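Long-range contacts in HTH-type transcriptional repressor NemR (Escherichia coli, PDB 4YZE), which represses transcription of the nemRA-gloA operon by binding the NemR box, and takes part in the response to electrophiles and reactive chlorine species: residues 12-17 and 38-43; 90-95 and 166-171; 134-139 and 160-165. The protein carries 5 engineered substitutions. All blocks are in the same frame, centred on the assembly; numbering follows the deposited sequence.

Contact 1 of 3, residues 12-17 and 38-43; sequences REHLLA and KTAEVP
A histidine side chain reaches across to the last carbonyl of another helix: H14 points NE2 at the backbone O of A40, 3.0 Å away. The bond is weak, bent to 122° at the hydrogen, although the oxygen lies at the edge of the imidazole and near its plane. The neighbouring carbon shares the approach, with H14 CD2 lying 3.2 Å from A40 O. With CG set anti to the backbone N (chi1 -173°), the ring extends away from its own helix to the A40 carbonyl, on the exposed side of the contact.

The general lesson concerns helix ends. E41, with positive phi, is the C-prime residue of a Schellman motif that terminates helix 33-40, and the turn brings V42 back beside A40 so that both face helix 10-26. Beneath the histidine these two residues make an apolar patch for one branch of L15. Its CD2 meets A40 CB at 4.0 Å and V42 CB at 3.9 Å, with both methyls of V42 at much the same range, while V42 CG2 also touches the histidine ring obliquely, near CD2. The polar contact thus lies toward solvent and the leucine lies buried.

This is the packing of a TetR-type DNA-binding domain, in which helix 10-26 packs against the predicted helix-turn-helix, residues 32-51. L15 also rests on F47 and Y50 of helix 44-50 and on F51 just beyond it, A40 touches T18 further along helix 10-26, and on another side of that helix L16 packs against F57 and A60 of helix 54-79.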
# COMPACT_ATOMS: atom_id res chain seq x y z
N ARG A 12 20.36 -14.38 -19.63
CA ARG A 12 19.92 -13.08 -19.16
C ARG A 12 18.50 -13.12 -18.58
O ARG A 12 18.27 -12.65 -17.47
CB ARG A 12 19.99 -12.06 -20.29
CG ARG A 12 20.28 -10.66 -19.82
CD ARG A 12 20.25 -9.67 -20.97
NE ARG A 12 20.21 -8.29 -20.48
CZ ARG A 12 19.09 -7.67 -20.13
NH1 ARG A 12 17.92 -8.30 -20.19
NH2 ARG A 12 19.13 -6.41 -19.70
N GLU A 13 17.55 -13.69 -19.33
CA GLU A 13 16.18 -13.81 -18.84
C GLU A 13 16.12 -14.70 -17.60
O GLU A 13 15.36 -14.44 -16.66
CB GLU A 13 15.25 -14.38 -19.92
CG GLU A 13 14.87 -13.39 -21.01
CD GLU A 13 13.95 -12.28 -20.53
OE1 GLU A 13 12.94 -12.59 -19.85
OE2 GLU A 13 14.23 -11.10 -20.84
N HIS A 14 16.95 -15.75 -17.59
CA HIS A 14 16.98 -16.65 -16.45
C HIS A 14 17.36 -15.93 -15.17
O HIS A 14 16.69 -16.11 -14.15
CB HIS A 14 17.92 -17.82 -16.70
CG HIS A 14 17.87 -18.86 -15.63
ND1 HIS A 14 16.68 -19.32 -15.09
CD2 HIS A 14 18.84 -19.54 -14.98
CE1 HIS A 14 16.93 -20.22 -14.16
NE2 HIS A 14 18.24 -20.37 -14.08
N LEU A 15 18.42 -15.12 -15.21
CA LEU A 15 18.82 -14.32 -14.06
C LEU A 15 17.69 -13.37 -13.62
O LEU A 15 17.36 -13.27 -12.43
CB LEU A 15 20.08 -13.52 -14.37
CG LEU A 15 21.42 -14.27 -14.40
CD1 LEU A 15 22.51 -13.42 -15.02
CD2 LEU A 15 21.83 -14.72 -13.00
N LEU A 16 17.10 -12.66 -14.58
CA LEU A 16 16.05 -11.70 -14.26
C LEU A 16 14.87 -12.40 -13.59
O LEU A 16 14.37 -11.93 -12.57
CB LEU A 16 15.62 -10.95 -15.52
CG LEU A 16 16.73 -10.06 -16.10
CD1 LEU A 16 16.35 -9.55 -17.48
CD2 LEU A 16 17.04 -8.89 -15.16
N ALA A 17 14.47 -13.54 -14.15
CA ALA A 17 13.33 -14.31 -13.63
C ALA A 17 13.58 -14.78 -12.21
O ALA A 17 12.73 -14.64 -11.33
CB ALA A 17 13.02 -15.49 -14.54
N LYS A 38 23.41 -18.75 -6.97
CA LYS A 38 23.32 -20.17 -6.63
C LYS A 38 21.96 -20.72 -7.03
O LYS A 38 21.85 -21.85 -7.50
CB LYS A 38 23.59 -20.40 -5.14
N THR A 39 20.93 -19.90 -6.85
CA THR A 39 19.57 -20.27 -7.23
C THR A 39 19.42 -20.34 -8.76
O THR A 39 18.74 -21.23 -9.29
CB THR A 39 18.55 -19.28 -6.65
OG1 THR A 39 18.82 -19.08 -5.25
CG2 THR A 39 17.12 -19.78 -6.84
N ALA A 40 20.06 -19.41 -9.47
CA ALA A 40 19.99 -19.39 -10.92
C ALA A 40 20.98 -20.36 -11.56
O ALA A 40 20.91 -20.62 -12.77
CB ALA A 40 20.22 -17.99 -11.45
N GLU A 41 21.90 -20.88 -10.75
CA GLU A 41 22.98 -21.73 -11.23
C GLU A 41 23.76 -21.04 -12.34
O GLU A 41 23.95 -21.59 -13.43
CB GLU A 41 22.45 -23.09 -11.67
CG GLU A 41 21.82 -23.87 -10.53
CD GLU A 41 21.31 -25.22 -10.95
OE1 GLU A 41 21.99 -25.90 -11.76
OE2 GLU A 41 20.22 -25.61 -10.48
N VAL A 42 24.21 -19.83 -12.04
CA VAL A 42 24.91 -19.02 -13.02
C VAL A 42 26.18 -18.47 -12.37
O VAL A 42 26.12 -17.84 -11.32
CB VAL A 42 24.05 -17.85 -13.49
CG1 VAL A 42 24.86 -16.91 -14.36
CG2 VAL A 42 22.80 -18.36 -14.23
N PRO A 43 27.34 -18.71 -13.01
CA PRO A 43 28.62 -18.26 -12.45
C PRO A 43 28.68 -16.74 -12.29
O PRO A 43 27.98 -15.98 -12.98
CB PRO A 43 29.65 -18.74 -13.48
CG PRO A 43 28.87 -18.99 -14.74
CD PRO A 43 27.51 -19.42 -14.30

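Contact 2 of 3, residues 90-95 and 166-171; sequences AYYQQT and YALWLG
In the C-terminal regulatory domain of this TetR-family repressor, Y91 and T95 of helix 84-97 receive the indole of W169 from helix 158-179, and the W169 side chain lies about 4 Å from that of C108, which is central to the response to reactive chlorine species. W169 NE1 donates to T95 OG1 at 2.7 Å, the oxygen lying exactly in the indole plane, with an angle of 142° at the hydrogen. The threonine hydroxyl passes its own hydrogen to Y91 O at 2.8 Å, one turn back. T95 N reaches the same carbonyl from the opposite face of its plane, so two donors hold Y91 O; donating there while accepting from the indole is likely to fix the hydroxyl's rotation.

The two segments run almost parallel, at 11°, with axes 11.7 Å apart, a spacing wide enough for aromatic rings to lie between them in this largely helical domain. Y91 forms an offset stack with the five-membered ring of W169, centroids 4.8 Å apart and planes inclined by 22°. Its hydroxyl projects over the indole face, Y91 OH lying 3.5 Å from W169 CG. A leucine in place of W169 would probably leave T95 OG1 without its indole donor and open a gap under the Y91 ring.

At the edge of the indole, near its plane, Y92 brings CE1 to 4.0 Å from W169 CB, while its hydroxyl is hydrogen-bonded to L165 O. Y91 CD2 sits above one face of the Y92 ring.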
# COMPACT_ATOMS: atom_id res chain seq x y z
N ALA A 90 -12.86 -6.34 -14.53
CA ALA A 90 -12.07 -7.56 -14.64
C ALA A 90 -10.67 -7.36 -14.02
O ALA A 90 -10.07 -8.30 -13.48
CB ALA A 90 -11.98 -8.00 -16.09
N TYR A 91 -10.16 -6.13 -14.10
CA TYR A 91 -8.90 -5.75 -13.49
C TYR A 91 -8.97 -6.04 -12.01
O TYR A 91 -8.06 -6.66 -11.45
CB TYR A 91 -8.64 -4.26 -13.74
CG TYR A 91 -7.50 -3.60 -12.98
CD1 TYR A 91 -6.17 -3.95 -13.22
CD2 TYR A 91 -7.75 -2.57 -12.08
CE1 TYR A 91 -5.12 -3.30 -12.55
CE2 TYR A 91 -6.74 -1.93 -11.40
CZ TYR A 91 -5.42 -2.29 -11.64
OH TYR A 91 -4.41 -1.63 -10.95
N TYR A 92 -10.05 -5.64 -11.35
CA TYR A 92 -10.18 -5.99 -9.94
C TYR A 92 -10.49 -7.46 -9.72
O TYR A 92 -10.07 -8.04 -8.71
CB TYR A 92 -11.19 -5.10 -9.24
CG TYR A 92 -10.74 -3.68 -9.08
CD1 TYR A 92 -10.02 -3.28 -7.96
CD2 TYR A 92 -11.04 -2.73 -10.04
CE1 TYR A 92 -9.60 -1.95 -7.81
CE2 TYR A 92 -10.63 -1.42 -9.91
CZ TYR A 92 -9.92 -1.03 -8.79
OH TYR A 92 -9.53 0.28 -8.66
N GLN A 93 -11.26 -8.07 -10.62
CA GLN A 93 -11.64 -9.48 -10.44
C GLN A 93 -10.42 -10.38 -10.59
O GLN A 93 -10.25 -11.35 -9.85
CB GLN A 93 -12.77 -9.88 -11.40
CG GLN A 93 -13.23 -11.33 -11.28
CD GLN A 93 -13.87 -11.66 -9.94
OE1 GLN A 93 -13.41 -12.56 -9.22
NE2 GLN A 93 -14.94 -10.95 -9.61
N GLN A 94 -9.55 -10.06 -11.55
CA GLN A 94 -8.29 -10.79 -11.74
C GLN A 94 -7.38 -10.66 -10.51
O GLN A 94 -6.74 -11.62 -10.10
CB GLN A 94 -7.55 -10.25 -12.96
CG GLN A 94 -7.14 -11.31 -13.98
CD GLN A 94 -7.89 -11.16 -15.29
OE1 GLN A 94 -9.12 -11.02 -15.31
NE2 GLN A 94 -7.15 -11.18 -16.40
N THR A 95 -7.33 -9.46 -9.94
CA THR A 95 -6.57 -9.22 -8.73
C THR A 95 -7.07 -10.14 -7.64
O THR A 95 -6.27 -10.77 -6.93
CB THR A 95 -6.70 -7.76 -8.27
OG1 THR A 95 -6.23 -6.89 -9.29
CG2 THR A 95 -5.90 -7.54 -7.00
N TYR A 166 -6.06 3.08 -9.00
CA TYR A 166 -4.76 2.45 -8.75
C TYR A 166 -4.43 2.53 -7.27
O TYR A 166 -4.02 1.54 -6.67
CB TYR A 166 -3.67 3.10 -9.61
CG TYR A 166 -2.32 2.45 -9.40
CD1 TYR A 166 -2.04 1.20 -9.94
CD2 TYR A 166 -1.34 3.07 -8.64
CE1 TYR A 166 -0.82 0.59 -9.75
CE2 TYR A 166 -0.10 2.46 -8.43
CZ TYR A 166 0.15 1.22 -8.99
OH TYR A 166 1.37 0.60 -8.80
N ALA A 167 -4.63 3.70 -6.67
CA ALA A 167 -4.35 3.84 -5.24
C ALA A 167 -5.22 2.85 -4.47
O ALA A 167 -4.76 2.21 -3.52
CB ALA A 167 -4.62 5.24 -4.78
N LEU A 168 -6.47 2.71 -4.89
CA LEU A 168 -7.39 1.80 -4.20
C LEU A 168 -6.93 0.35 -4.28
O LEU A 168 -6.95 -0.40 -3.28
CB LEU A 168 -8.79 1.93 -4.82
CG LEU A 168 -10.09 1.62 -4.06
CD1 LEU A 168 -11.15 1.05 -5.00
CD2 LEU A 168 -9.92 0.73 -2.87
N TRP A 169 -6.55 -0.06 -5.49
CA TRP A 169 -6.03 -1.40 -5.75
C TRP A 169 -4.79 -1.70 -4.89
O TRP A 169 -4.65 -2.79 -4.34
CB TRP A 169 -5.67 -1.49 -7.24
CG TRP A 169 -5.00 -2.75 -7.68
CD1 TRP A 169 -5.61 -3.89 -8.14
CD2 TRP A 169 -3.58 -3.00 -7.75
NE1 TRP A 169 -4.66 -4.83 -8.48
CE2 TRP A 169 -3.41 -4.31 -8.24
CE3 TRP A 169 -2.45 -2.24 -7.44
CZ2 TRP A 169 -2.14 -4.88 -8.43
CZ3 TRP A 169 -1.19 -2.81 -7.62
CH2 TRP A 169 -1.05 -4.12 -8.11
N LEU A 170 -3.90 -0.71 -4.80
CA LEU A 170 -2.66 -0.82 -4.04
C LEU A 170 -2.97 -0.97 -2.56
O LEU A 170 -2.46 -1.89 -1.89
CB LEU A 170 -1.79 0.45 -4.32
CG LEU A 170 -0.35 0.32 -4.83
CD1 LEU A 170 0.31 1.68 -4.91
CD2 LEU A 170 0.48 -0.61 -3.97
N GLY A 171 -3.83 -0.11 -2.04
CA GLY A 171 -4.12 -0.13 -0.61
C GLY A 171 -4.89 -1.38 -0.21
O GLY A 171 -4.71 -1.94 0.88

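Contact 3 of 3, residues 134-139 and 160-165; sequences GVIALL and QQAQVL
Q163 NE2 is hydrogen-bonded to OE2 of E183 of the second subunit, and the same glutamine lays its CG against I136 CG2, at 3.6 Å, within its own subunit. The side chain thus faces two ways: its apolar stem belongs to the packing of helix 158-179 on helix 122-148, its amide to the dimer interface. In the C-terminal domain of this TetR-family protein these two helices follow one another along the chain. Their short segments cross at 126° with axes 8.4 Å apart.

A162, whose CA lies nearest to that of L139 across the crossing, is small enough to allow this close approach. Its CB points at helix 122-148 and comes to 3.4 Å from I136 O, touching backbone as well as side chains. On one flank it meets I136 CG2; on another it meets L139 CB, each 4.0 Å from A162 CB. I136 places that methyl branch anti to its own nitrogen, which leaves CG1 (chi1 -70°) to pack on Y166, and the side chain also touches L159.

No hydrogen bond links the two segments, so the fit rests on shape. L143, one turn beyond L139, touches Q161, A162 and L165, and Y91 of helix 84-97 lies against L139. The Q163 chain runs extended beyond CG, which carries its amide out to the partner subunit, where N187 of that subunit packs beside it. Across the crossing, L139 CD1 makes a looser contact with L165 CB at 4.5 Å.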
# COMPACT_ATOMS: atom_id res chain seq x y z
N GLY A 134 2.45 3.80 -16.09
CA GLY A 134 1.94 2.97 -17.17
C GLY A 134 0.58 2.35 -16.85
O GLY A 134 -0.31 2.33 -17.71
N VAL A 135 0.40 1.83 -15.64
CA VAL A 135 -0.87 1.19 -15.31
C VAL A 135 -1.98 2.24 -15.29
O VAL A 135 -3.06 2.04 -15.83
CB VAL A 135 -0.84 0.47 -13.94
CG1 VAL A 135 -2.25 -0.02 -13.53
CG2 VAL A 135 0.17 -0.71 -13.95
N ILE A 136 -1.68 3.36 -14.65
CA ILE A 136 -2.63 4.42 -14.48
C ILE A 136 -3.07 4.95 -15.84
O ILE A 136 -4.26 5.17 -16.07
CB ILE A 136 -2.02 5.55 -13.63
CG1 ILE A 136 -1.87 5.07 -12.18
CG2 ILE A 136 -2.89 6.80 -13.71
CD1 ILE A 136 -0.97 5.95 -11.31
N ALA A 137 -2.13 5.11 -16.75
CA ALA A 137 -2.45 5.64 -18.08
C ALA A 137 -3.33 4.65 -18.86
O ALA A 137 -4.21 5.07 -19.59
CB ALA A 137 -1.18 6.02 -18.87
N LEU A 138 -3.13 3.35 -18.67
CA LEU A 138 -4.01 2.38 -19.33
C LEU A 138 -5.45 2.44 -18.79
O LEU A 138 -6.42 2.41 -19.57
CB LEU A 138 -3.44 0.97 -19.22
CG LEU A 138 -2.25 0.66 -20.13
CD1 LEU A 138 -1.63 -0.68 -19.77
CD2 LEU A 138 -2.68 0.69 -21.60
N LEU A 139 -5.57 2.53 -17.47
CA LEU A 139 -6.88 2.63 -16.81
C LEU A 139 -7.59 3.92 -17.24
O LEU A 139 -8.81 3.92 -17.46
CB LEU A 139 -6.71 2.60 -15.29
CG LEU A 139 -6.23 1.28 -14.68
CD1 LEU A 139 -5.84 1.47 -13.21
CD2 LEU A 139 -7.29 0.21 -14.81
N GLN A 160 -7.53 11.56 -13.06
CA GLN A 160 -7.86 11.63 -11.64
C GLN A 160 -8.53 10.33 -11.19
O GLN A 160 -8.13 9.72 -10.20
CB GLN A 160 -8.79 12.82 -11.37
N GLN A 161 -9.53 9.88 -11.94
CA GLN A 161 -10.26 8.70 -11.53
C GLN A 161 -9.37 7.48 -11.66
O GLN A 161 -9.42 6.58 -10.83
CB GLN A 161 -11.58 8.52 -12.31
CG GLN A 161 -12.30 7.21 -12.01
CD GLN A 161 -12.73 7.09 -10.55
OE1 GLN A 161 -12.19 6.27 -9.78
NE2 GLN A 161 -13.71 7.89 -10.16
N ALA A 162 -8.53 7.44 -12.70
CA ALA A 162 -7.60 6.31 -12.85
C ALA A 162 -6.62 6.19 -11.68
O ALA A 162 -6.27 5.09 -11.28
CB ALA A 162 -6.83 6.40 -14.17
N GLN A 163 -6.20 7.33 -11.14
CA GLN A 163 -5.19 7.32 -10.08
C GLN A 163 -5.79 6.81 -8.78
O GLN A 163 -5.14 6.09 -8.01
CB GLN A 163 -4.62 8.74 -9.92
CG GLN A 163 -3.76 9.13 -11.10
CD GLN A 163 -3.33 10.58 -11.10
OE1 GLN A 163 -2.50 10.99 -11.92
NE2 GLN A 163 -3.88 11.38 -10.19
N VAL A 164 -7.03 7.19 -8.55
CA VAL A 164 -7.78 6.70 -7.40
C VAL A 164 -7.95 5.20 -7.49
O VAL A 164 -7.80 4.51 -6.50
CB VAL A 164 -9.17 7.37 -7.32
CG1 VAL A 164 -10.13 6.60 -6.37
CG2 VAL A 164 -9.03 8.82 -6.90
N LEU A 165 -8.28 4.70 -8.68
CA LEU A 165 -8.47 3.26 -8.88
C LEU A 165 -7.18 2.51 -8.57
O LEU A 165 -7.18 1.42 -7.97
CB LEU A 165 -8.91 2.95 -10.31
CG LEU A 165 -10.32 3.33 -10.78
CD1 LEU A 165 -10.49 2.97 -12.24
CD2 LEU A 165 -11.40 2.64 -9.95

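In the fold
From the N terminus, contact 1 closes first, a short loop that folds the helix-turn-helix region back onto helix 10-26. Helix 54-79 then leads into the regulatory domain, where contact 2 opens at 90-95 and closes at 166-171. Contact 3 begins and ends within that span, joining 134-139 to 160-165. Contact 1 stands apart, its centre about 31 Å from that of contact 2 and about 34 Å from that of contact 3. Contacts 2 and 3 adjoin, sharing helix 158-179, which thereby ties helices 84-97 and 122-148 together; Y91 of one packs on V135 of the other. Both also touch the second subunit.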